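Local coordinates for protein erythrocyte binding antigen 140 (PDB 4GF2) that probably binds host receptors on the erythrocyte surface, with sialic acid and glycophorin C implicated, through two Duffy-binding-like domains during invasion by the malaria parasite, at residues Ala46-Ser51 against Leu64-Thr69; Lys58-Phe63 against Glu144-Asn149; Ile85-Leu90 against Lys164-Ile169. The protein carries 3 engineered substitutions. All coordinates share one frame; numbering follows the deposited sequence.

All three contacts lie in the first of the two Duffy-binding-like domains. Interactions 1 and 2 share helix 56-78, their centres are about 11 Å apart, and they touch: Phe48 CD1 lies 3.5 Å from Ile62 CG2. Interaction 1 is the buried meeting of that helix with helix 46-49, and interaction 2 joins it at the surface to helix 132-155. Interaction 3, a disulfide, sits about 21 Å from interaction 1 and 19 Å from interaction 2, centre to centre, though it touches the latter, with Lys147 O 4.2 Å from Ile169 CD1. It ties helix 83-101 to the loop after helix 132-155. Glycerol, probably from the crystallisation liquor, lies near Phe48, Asn149 and Asn88.

Interaction 1 (Ala46-Ser51 against Leu64-Thr69); sequences ANFLNS and LISVNT
One water oxygen joins Asn47 to Ser66 and is held by three groups. It accepts from the backbone N of Asn47 at 3.0 Å and from ND2 of the same side chain at 2.8 Å, and it donates a hydrogen to Ser66 OG at 2.7 Å. Asn47 can offer both donors at once because its CG stands beside the backbone N (chi1 -66°), which folds the amide back toward the main-chain N-H. The serine hydroxyl is used twice as well: while taking the water's hydrogen it gives its own to Ile62 O, one turn earlier in its helix. No direct hydrogen bond spans the two segments, so the water makes the polar link between the short helix 46-49 and the long helix 56-78 within this largely helical, disulfide-rich Duffy-binding-like domain. The ring of Phe48 meets the same hydroxyl obliquely, with its CE2 3.4 Å from Ser66 OG. That ring also packs edge-to-face with Phe63. The side chains of Asn47 and Ile65 cross at about a right angle, bringing Asn47 ND2 to 4.1 Å from Ile65 CG2, and Asn47 OD1 makes a weak hydrogen bond with His10 ND1 of helix 4-14. One turn on from Ile65, Thr69 OG1 bonds to Ile65 O at 2.7 Å, approaching from the face of that carbonyl opposite to Thr69 N.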
loop_
_atom_site.group_PDB
_atom_site.type_symbol
_atom_site.label_atom_id
_atom_site.label_comp_id
_atom_site.label_asym_id
_atom_site.label_seq_id
_atom_site.Cartn_x
_atom_site.Cartn_y
_atom_site.Cartn_z
ATOM N N ALA A 46 22.181 -11.280 -36.771
ATOM C CA ALA A 46 21.402 -11.241 -38.004
ATOM C C ALA A 46 22.248 -11.567 -39.231
ATOM O O ALA A 46 21.781 -12.228 -40.157
ATOM C CB ALA A 46 20.757 -9.873 -38.169
ATOM N N ASN A 47 23.493 -11.103 -39.240
ATOM C CA ASN A 47 24.344 -11.264 -40.414
ATOM C C ASN A 47 24.531 -12.719 -40.819
ATOM O O ASN A 47 24.697 -13.019 -42.000
ATOM C CB ASN A 47 25.697 -10.590 -40.197
ATOM C CG ASN A 47 25.574 -9.090 -40.070
ATOM O OD1 ASN A 47 25.312 -8.395 -41.055
ATOM N ND2 ASN A 47 25.752 -8.576 -38.858
ATOM N N PHE A 48 24.495 -13.619 -39.843
ATOM C CA PHE A 48 24.574 -15.047 -40.129
ATOM C C PHE A 48 23.455 -15.483 -41.076
ATOM O O PHE A 48 23.646 -16.370 -41.907
ATOM C CB PHE A 48 24.495 -15.859 -38.836
ATOM C CG PHE A 48 25.758 -15.841 -38.030
ATOM C CD1 PHE A 48 26.913 -16.435 -38.516
ATOM C CD2 PHE A 48 25.791 -15.245 -36.779
ATOM C CE1 PHE A 48 28.080 -16.426 -37.776
ATOM C CE2 PHE A 48 26.955 -15.235 -36.035
ATOM C CZ PHE A 48 28.102 -15.828 -36.533
ATOM N N LEU A 49 22.290 -14.856 -40.947
ATOM C CA LEU A 49 21.124 -15.230 -41.745
ATOM C C LEU A 49 21.141 -14.615 -43.139
ATOM O O LEU A 49 20.376 -15.024 -44.010
ATOM C CB LEU A 49 19.841 -14.820 -41.024
ATOM C CG LEU A 49 19.588 -15.538 -39.699
ATOM C CD1 LEU A 49 18.496 -14.835 -38.909
ATOM C CD2 LEU A 49 19.216 -16.992 -39.947
ATOM N N ASN A 50 22.009 -13.633 -43.355
ATOM C CA ASN A 50 22.102 -12.982 -44.656
ATOM C C ASN A 50 23.177 -13.598 -45.542
ATOM O O ASN A 50 23.442 -13.107 -46.639
ATOM C CB ASN A 50 22.378 -11.490 -44.479
ATOM C CG ASN A 50 21.267 -10.779 -43.739
ATOM O OD1 ASN A 50 20.095 -11.134 -43.862
ATOM N ND2 ASN A 50 21.631 -9.771 -42.957
ATOM N N SER A 51 23.795 -14.674 -45.066
ATOM C CA SER A 51 24.845 -15.339 -45.824
ATOM C C SER A 51 24.519 -16.813 -46.028
ATOM O O SER A 51 23.903 -17.450 -45.174
ATOM C CB SER A 51 26.189 -15.197 -45.106
ATOM O OG SER A 51 27.209 -15.913 -45.783
ATOM N N LEU A 64 33.403 -12.793 -37.699
ATOM C CA LEU A 64 34.222 -11.615 -37.448
ATOM C C LEU A 64 33.375 -10.353 -37.566
ATOM O O LEU A 64 33.517 -9.416 -36.776
ATOM C CB LEU A 64 35.398 -11.560 -38.423
ATOM C CG LEU A 64 36.535 -12.543 -38.138
ATOM C CD1 LEU A 64 37.465 -12.653 -39.339
ATOM C CD2 LEU A 64 37.315 -12.118 -36.900
ATOM N N ILE A 65 32.485 -10.339 -38.554
ATOM C CA ILE A 65 31.599 -9.204 -38.760
ATOM C C ILE A 65 30.633 -9.050 -37.593
ATOM O O ILE A 65 30.342 -7.939 -37.154
ATOM C CB ILE A 65 30.795 -9.355 -40.058
ATOM C CG1 ILE A 65 31.722 -9.195 -41.266
ATOM C CG2 ILE A 65 29.674 -8.322 -40.114
ATOM C CD1 ILE A 65 31.077 -9.542 -42.592
ATOM N N SER A 66 30.135 -10.171 -37.090
ATOM C CA SER A 66 29.168 -10.145 -36.004
ATOM C C SER A 66 29.758 -9.542 -34.727
ATOM O O SER A 66 29.157 -8.655 -34.127
ATOM C CB SER A 66 28.646 -11.553 -35.735
ATOM O OG SER A 66 27.944 -12.043 -36.862
ATOM N N VAL A 67 30.930 -10.012 -34.310
ATOM C CA VAL A 67 31.522 -9.530 -33.063
ATOM C C VAL A 67 31.927 -8.060 -33.169
ATOM O O VAL A 67 31.690 -7.274 -32.251
ATOM C CB VAL A 67 32.740 -10.377 -32.614
ATOM C CG1 VAL A 67 32.319 -11.810 -32.361
ATOM C CG2 VAL A 67 33.872 -10.313 -33.638
ATOM N N ASN A 68 32.527 -7.694 -34.295
ATOM C CA ASN A 68 32.961 -6.321 -34.525
ATOM C C ASN A 68 31.772 -5.362 -34.575
ATOM O O ASN A 68 31.856 -4.230 -34.097
ATOM C CB ASN A 68 33.769 -6.241 -35.824
ATOM C CG ASN A 68 34.208 -4.831 -36.154
ATOM O OD1 ASN A 68 33.501 -4.097 -36.839
ATOM N ND2 ASN A 68 35.381 -4.447 -35.669
ATOM N N THR A 69 30.660 -5.819 -35.143
ATOM C CA THR A 69 29.464 -4.991 -35.227
ATOM C C THR A 69 28.844 -4.852 -33.843
ATOM O O THR A 69 28.435 -3.761 -33.441
ATOM C CB THR A 69 28.425 -5.569 -36.208
ATOM O OG1 THR A 69 28.991 -5.648 -37.522
ATOM C CG2 THR A 69 27.192 -4.683 -36.261
HETATM O O HOH W 1 25.597 -10.828 -37.141
#

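Interaction 2 (Lys58-Phe63 against Glu144-Asn149)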
loop_
_atom_site.group_PDB
_atom_site.type_symbol
_atom_site.label_atom_id
_atom_site.label_comp_id
_atom_site.label_asym_id
_atom_site.label_seq_id
_atom_site.Cartn_x
_atom_site.Cartn_y
_atom_site.Cartn_z
ATOM N N LYS A 58 33.981 -18.455 -45.077
ATOM C CA LYS A 58 32.871 -17.515 -45.051
ATOM C C LYS A 58 32.285 -17.431 -43.649
ATOM O O LYS A 58 32.069 -16.340 -43.122
ATOM C CB LYS A 58 31.791 -17.932 -46.049
ATOM C CG LYS A 58 30.772 -16.843 -46.346
ATOM C CD LYS A 58 31.436 -15.622 -46.963
ATOM C CE LYS A 58 30.415 -14.589 -47.399
ATOM N NZ LYS A 58 31.072 -13.375 -47.955
ATOM N N PHE A 59 32.034 -18.587 -43.041
ATOM C CA PHE A 59 31.491 -18.626 -41.689
ATOM C C PHE A 59 32.365 -17.822 -40.733
ATOM O O PHE A 59 31.860 -17.107 -39.870
ATOM C CB PHE A 59 31.365 -20.063 -41.185
ATOM C CG PHE A 59 30.998 -20.157 -39.732
ATOM C CD1 PHE A 59 29.682 -20.009 -39.326
ATOM C CD2 PHE A 59 31.971 -20.374 -38.770
ATOM C CE1 PHE A 59 29.341 -20.082 -37.987
ATOM C CE2 PHE A 59 31.637 -20.449 -37.429
ATOM C CZ PHE A 59 30.317 -20.303 -37.038
ATOM N N LYS A 60 33.677 -17.952 -40.891
ATOM C CA LYS A 60 34.628 -17.211 -40.075
ATOM C C LYS A 60 34.470 -15.719 -40.326
ATOM O O LYS A 60 34.408 -14.923 -39.389
ATOM C CB LYS A 60 36.054 -17.652 -40.409
ATOM C CG LYS A 60 37.147 -16.812 -39.772
ATOM C CD LYS A 60 37.068 -16.841 -38.255
ATOM C CE LYS A 60 38.233 -16.094 -37.620
ATOM N NZ LYS A 60 39.546 -16.764 -37.858
ATOM N N GLU A 61 34.395 -15.351 -41.601
ATOM C CA GLU A 61 34.282 -13.953 -41.995
ATOM C C GLU A 61 33.029 -13.312 -41.412
ATOM O O GLU A 61 33.061 -12.166 -40.960
ATOM C CB GLU A 61 34.251 -13.832 -43.516
ATOM C CG GLU A 61 34.063 -12.409 -44.012
ATOM C CD GLU A 61 33.655 -12.350 -45.465
ATOM O OE1 GLU A 61 33.902 -13.334 -46.193
ATOM O OE2 GLU A 61 33.078 -11.323 -45.877
ATOM N N ILE A 62 31.925 -14.052 -41.430
ATOM C CA ILE A 62 30.660 -13.544 -40.914
ATOM C C ILE A 62 30.695 -13.445 -39.394
ATOM O O ILE A 62 30.067 -12.566 -38.802
ATOM C CB ILE A 62 29.477 -14.438 -41.336
ATOM C CG1 ILE A 62 29.349 -14.465 -42.863
ATOM C CG2 ILE A 62 28.181 -13.950 -40.703
ATOM C CD1 ILE A 62 29.138 -13.097 -43.496
ATOM N N PHE A 63 31.431 -14.349 -38.761
ATOM C CA PHE A 63 31.566 -14.322 -37.314
ATOM C C PHE A 63 32.361 -13.085 -36.926
ATOM O O PHE A 63 32.035 -12.400 -35.954
ATOM C CB PHE A 63 32.268 -15.584 -36.821
ATOM C CG PHE A 63 31.719 -16.124 -35.533
ATOM C CD1 PHE A 63 31.327 -15.274 -34.513
ATOM C CD2 PHE A 63 31.594 -17.489 -35.344
ATOM C CE1 PHE A 63 30.822 -15.779 -33.330
ATOM C CE2 PHE A 63 31.092 -17.997 -34.167
ATOM C CZ PHE A 63 30.705 -17.144 -33.160
ATOM N N GLU A 144 38.058 -22.781 -29.930
ATOM C CA GLU A 144 39.397 -22.787 -29.355
ATOM C C GLU A 144 40.398 -22.134 -30.301
ATOM O O GLU A 144 41.216 -21.312 -29.887
ATOM C CB GLU A 144 39.843 -24.220 -29.048
ATOM C CG GLU A 144 39.984 -24.530 -27.567
ATOM C CD GLU A 144 41.076 -23.717 -26.895
ATOM O OE1 GLU A 144 42.260 -23.895 -27.250
ATOM O OE2 GLU A 144 40.747 -22.898 -26.010
ATOM N N LYS A 145 40.320 -22.495 -31.576
ATOM C CA LYS A 145 41.308 -22.055 -32.552
ATOM C C LYS A 145 41.059 -20.640 -33.073
ATOM O O LYS A 145 41.979 -19.982 -33.556
ATOM C CB LYS A 145 41.362 -23.047 -33.716
ATOM C CG LYS A 145 42.032 -24.363 -33.336
ATOM C CD LYS A 145 41.406 -25.559 -34.031
ATOM C CE LYS A 145 42.022 -26.859 -33.526
ATOM N NZ LYS A 145 41.395 -28.069 -34.123
ATOM N N ASN A 146 39.824 -20.165 -32.956
ATOM C CA ASN A 146 39.453 -18.888 -33.552
ATOM C C ASN A 146 39.175 -17.777 -32.545
ATOM O O ASN A 146 39.081 -16.611 -32.923
ATOM C CB ASN A 146 38.234 -19.076 -34.457
ATOM C CG ASN A 146 38.561 -19.858 -35.709
ATOM O OD1 ASN A 146 39.037 -19.297 -36.692
ATOM N ND2 ASN A 146 38.317 -21.163 -35.677
ATOM N N LYS A 147 39.055 -18.134 -31.271
ATOM C CA LYS A 147 38.625 -17.182 -30.251
ATOM C C LYS A 147 39.553 -15.977 -30.140
ATOM O O LYS A 147 39.090 -14.839 -30.076
ATOM C CB LYS A 147 38.497 -17.865 -28.887
ATOM C CG LYS A 147 39.798 -18.393 -28.316
ATOM C CD LYS A 147 39.553 -19.111 -27.002
ATOM C CE LYS A 147 40.826 -19.705 -26.438
ATOM N NZ LYS A 147 40.613 -20.237 -25.067
ATOM N N ALA A 148 40.858 -16.226 -30.112
ATOM C CA ALA A 148 41.828 -15.149 -29.954
ATOM C C ALA A 148 41.645 -14.105 -31.047
ATOM O O ALA A 148 41.629 -12.904 -30.777
ATOM C CB ALA A 148 43.235 -15.701 -29.985
ATOM N N ASN A 149 41.499 -14.569 -32.283
ATOM C CA ASN A 149 41.297 -13.675 -33.413
ATOM C C ASN A 149 39.934 -12.985 -33.364
ATOM O O ASN A 149 39.814 -11.810 -33.712
ATOM C CB ASN A 149 41.467 -14.438 -34.728
ATOM C CG ASN A 149 41.142 -13.591 -35.939
ATOM O OD1 ASN A 149 40.387 -14.007 -36.818
ATOM N ND2 ASN A 149 41.703 -12.388 -35.988
#
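The ammonium group of Lys60 reaches across to two asparagines of the facing helix, and the two are not equal partners. The close side is Asn146: Lys60 NZ donates to Asn146 OD1 over 2.8 Å, in the carbonyl plane and on a lone pair. Lys60 CD also comes alongside, 3.5 Å from the same OD1. The amide is fixed from its other end, because Asn146 ND2 bonds to Trp142 O one turn back in the helix, and this holds OD1 turned to the lysine. Lys60 gets there by two bends, at chi2 (60°) and chi4 (-67°), and its side chain also touches Trp142.

Toward solvent the contact is looser. Asn149 is exposed, and its OD1 takes only a weak hydrogen bond from Lys60 NZ, at 3.1 Å. Asn149 sits at the kink of helix 132-155, where the backbone N atoms of Ala148 and Asn149 lack bonds to the preceding turn. Behind these surface hydrogen bonds, the buried Phe59 meets the Trp142 ring edge-to-face, and the buried Phe63 meets it with the planes at about 15°. Here helices 56-78 and 132-155 pack within the helical Duffy-binding-like domain, with buried aromatics behind a hydrogen-bonded surface.

Interaction 3 (Ile85-Leu90 against Lys164-Ile169); sequences IFCNEL and KECAII
Cys87 and Cys166 are joined by a disulfide, and almost all the surface buried between the two segments is theirs. It is one of the cross-links of the disulfide-rich Duffy-binding-like fold, here in the first such domain of the construct. Cys87 belongs to helix 83-101, whereas Cys166 lies in a short 3-10 segment of the loop between helices 132-155 and 175-202, so the bond fastens a loop to the flank of a helix more than seventy residues earlier in the chain.

Both CB atoms point at the opposite segment, and both sulfurs are swung away from their own backbone nitrogens, with chi1 168° in Cys87 and -169° in Cys166. These extended side chains meet end-on in the gap between the backbones, and Cys87 SG and Cys166 SG are 2.0 Å apart. The torsion about that bond is 108°, a right-handed turn opened somewhat past a right angle, and it sets Cys87 CB 4.2 Å from Cys166 CB. The backbones remain well separated, with the CA atoms of Cys87 and Cys166 at 6.3 Å. No hydrogen bond crosses between the segments, so the covalent bond does the joining.

Two further side chains hold the loop: Trp151 NE1 bonds to Ala167 O, and Arg91 NH1, from the helix that carries Cys87, bonds to Ile168 O and weakly to Cys166 O. Thus helix 83-101 grips the loop with a guanidinium group as well as with the sulfur bridge. Within helix 83-101, Leu90 CD1 sits 3.5 Å above the plane of the Phe86 ring, offset toward its rim.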
loop_
_atom_site.group_PDB
_atom_site.type_symbol
_atom_site.label_atom_id
_atom_site.label_comp_id
_atom_site.label_asym_id
_atom_site.label_seq_id
_atom_site.Cartn_x
_atom_site.Cartn_y
_atom_site.Cartn_z
ATOM N N ILE A 85 31.043 0.250 -17.960
ATOM C CA ILE A 85 29.864 -0.475 -18.406
ATOM C C ILE A 85 30.090 -1.037 -19.802
ATOM O O ILE A 85 29.878 -2.223 -20.048
ATOM C CB ILE A 85 28.614 0.426 -18.384
ATOM C CG1 ILE A 85 28.244 0.760 -16.937
ATOM C CG2 ILE A 85 27.449 -0.263 -19.070
ATOM C CD1 ILE A 85 27.184 1.838 -16.798
ATOM N N PHE A 86 30.528 -0.179 -20.714
ATOM C CA PHE A 86 30.868 -0.610 -22.060
ATOM C C PHE A 86 31.887 -1.746 -22.009
ATOM O O PHE A 86 31.790 -2.713 -22.765
ATOM C CB PHE A 86 31.421 0.568 -22.862
ATOM C CG PHE A 86 31.946 0.185 -24.209
ATOM C CD1 PHE A 86 31.138 -0.473 -25.121
ATOM C CD2 PHE A 86 33.247 0.488 -24.569
ATOM C CE1 PHE A 86 31.617 -0.828 -26.362
ATOM C CE2 PHE A 86 33.734 0.133 -25.810
ATOM C CZ PHE A 86 32.917 -0.523 -26.710
ATOM N N CYS A 87 32.856 -1.629 -21.106
ATOM C CA CYS A 87 33.871 -2.661 -20.941
ATOM C C CYS A 87 33.241 -4.010 -20.614
ATOM O O CYS A 87 33.516 -5.009 -21.275
ATOM C CB CYS A 87 34.852 -2.273 -19.834
ATOM S SG CYS A 87 35.938 -3.627 -19.313
ATOM N N ASN A 88 32.398 -4.034 -19.590
ATOM C CA ASN A 88 31.771 -5.274 -19.158
ATOM C C ASN A 88 30.847 -5.882 -20.208
ATOM O O ASN A 88 30.766 -7.104 -20.335
ATOM C CB ASN A 88 31.008 -5.051 -17.852
ATOM C CG ASN A 88 31.931 -4.699 -16.707
ATOM O OD1 ASN A 88 33.123 -4.990 -16.751
ATOM N ND2 ASN A 88 31.391 -4.066 -15.680
ATOM N N GLU A 89 30.161 -5.035 -20.966
ATOM C CA GLU A 89 29.214 -5.524 -21.959
ATOM C C GLU A 89 29.947 -6.094 -23.177
ATOM O O GLU A 89 29.486 -7.061 -23.786
ATOM C CB GLU A 89 28.216 -4.429 -22.343
ATOM C CG GLU A 89 27.329 -4.010 -21.167
ATOM C CD GLU A 89 26.180 -3.092 -21.552
ATOM O OE1 GLU A 89 25.945 -2.879 -22.755
ATOM O OE2 GLU A 89 25.495 -2.587 -20.638
ATOM N N LEU A 90 31.096 -5.514 -23.520
ATOM C CA LEU A 90 31.948 -6.090 -24.555
ATOM C C LEU A 90 32.291 -7.520 -24.175
ATOM O O LEU A 90 32.125 -8.450 -24.963
ATOM C CB LEU A 90 33.249 -5.300 -24.710
ATOM C CG LEU A 90 33.256 -4.088 -25.639
ATOM C CD1 LEU A 90 34.585 -3.381 -25.517
ATOM C CD2 LEU A 90 32.997 -4.485 -27.090
ATOM N N LYS A 164 43.242 -0.654 -20.131
ATOM C CA LYS A 164 44.241 -1.580 -20.643
ATOM C C LYS A 164 43.847 -3.018 -20.308
ATOM O O LYS A 164 43.928 -3.910 -21.151
ATOM C CB LYS A 164 45.610 -1.241 -20.046
ATOM C CG LYS A 164 46.707 -2.251 -20.314
ATOM C CD LYS A 164 47.963 -1.877 -19.538
ATOM C CE LYS A 164 49.076 -2.899 -19.717
ATOM N NZ LYS A 164 50.278 -2.552 -18.904
ATOM N N GLU A 165 43.386 -3.221 -19.080
ATOM C CA GLU A 165 43.126 -4.559 -18.561
ATOM C C GLU A 165 41.863 -5.175 -19.161
ATOM O O GLU A 165 41.704 -6.396 -19.164
ATOM C CB GLU A 165 43.044 -4.554 -17.027
ATOM C CG GLU A 165 42.719 -3.203 -16.385
ATOM C CD GLU A 165 43.915 -2.257 -16.350
ATOM O OE1 GLU A 165 43.709 -1.028 -16.417
ATOM O OE2 GLU A 165 45.061 -2.745 -16.255
ATOM N N CYS A 166 40.972 -4.339 -19.685
ATOM C CA CYS A 166 39.748 -4.849 -20.296
ATOM C C CYS A 166 40.004 -5.463 -21.674
ATOM O O CYS A 166 39.154 -6.173 -22.211
ATOM C CB CYS A 166 38.695 -3.746 -20.406
ATOM S SG CYS A 166 37.047 -4.372 -20.847
ATOM N N ALA A 167 41.180 -5.195 -22.236
ATOM C CA ALA A 167 41.530 -5.706 -23.555
ATOM C C ALA A 167 42.003 -7.160 -23.499
ATOM O O ALA A 167 42.213 -7.788 -24.538
ATOM C CB ALA A 167 42.595 -4.831 -24.191
ATOM N N ILE A 168 42.179 -7.693 -22.292
ATOM C CA ILE A 168 42.557 -9.095 -22.137
ATOM C C ILE A 168 41.335 -9.981 -22.339
ATOM O O ILE A 168 40.323 -9.816 -21.659
ATOM C CB ILE A 168 43.168 -9.392 -20.745
ATOM C CG1 ILE A 168 44.371 -8.488 -20.473
ATOM C CG2 ILE A 168 43.586 -10.856 -20.641
ATOM C CD1 ILE A 168 45.468 -8.610 -21.500
ATOM N N ILE A 169 41.441 -10.924 -23.270
ATOM C CA ILE A 169 40.350 -11.845 -23.568
ATOM C C ILE A 169 39.742 -12.402 -22.279
ATOM O O ILE A 169 40.468 -12.780 -21.363
ATOM C CB ILE A 169 40.829 -13.007 -24.463
ATOM C CG1 ILE A 169 39.643 -13.836 -24.951
ATOM C CG2 ILE A 169 41.825 -13.892 -23.724
ATOM C CD1 ILE A 169 40.019 -14.835 -26.027
#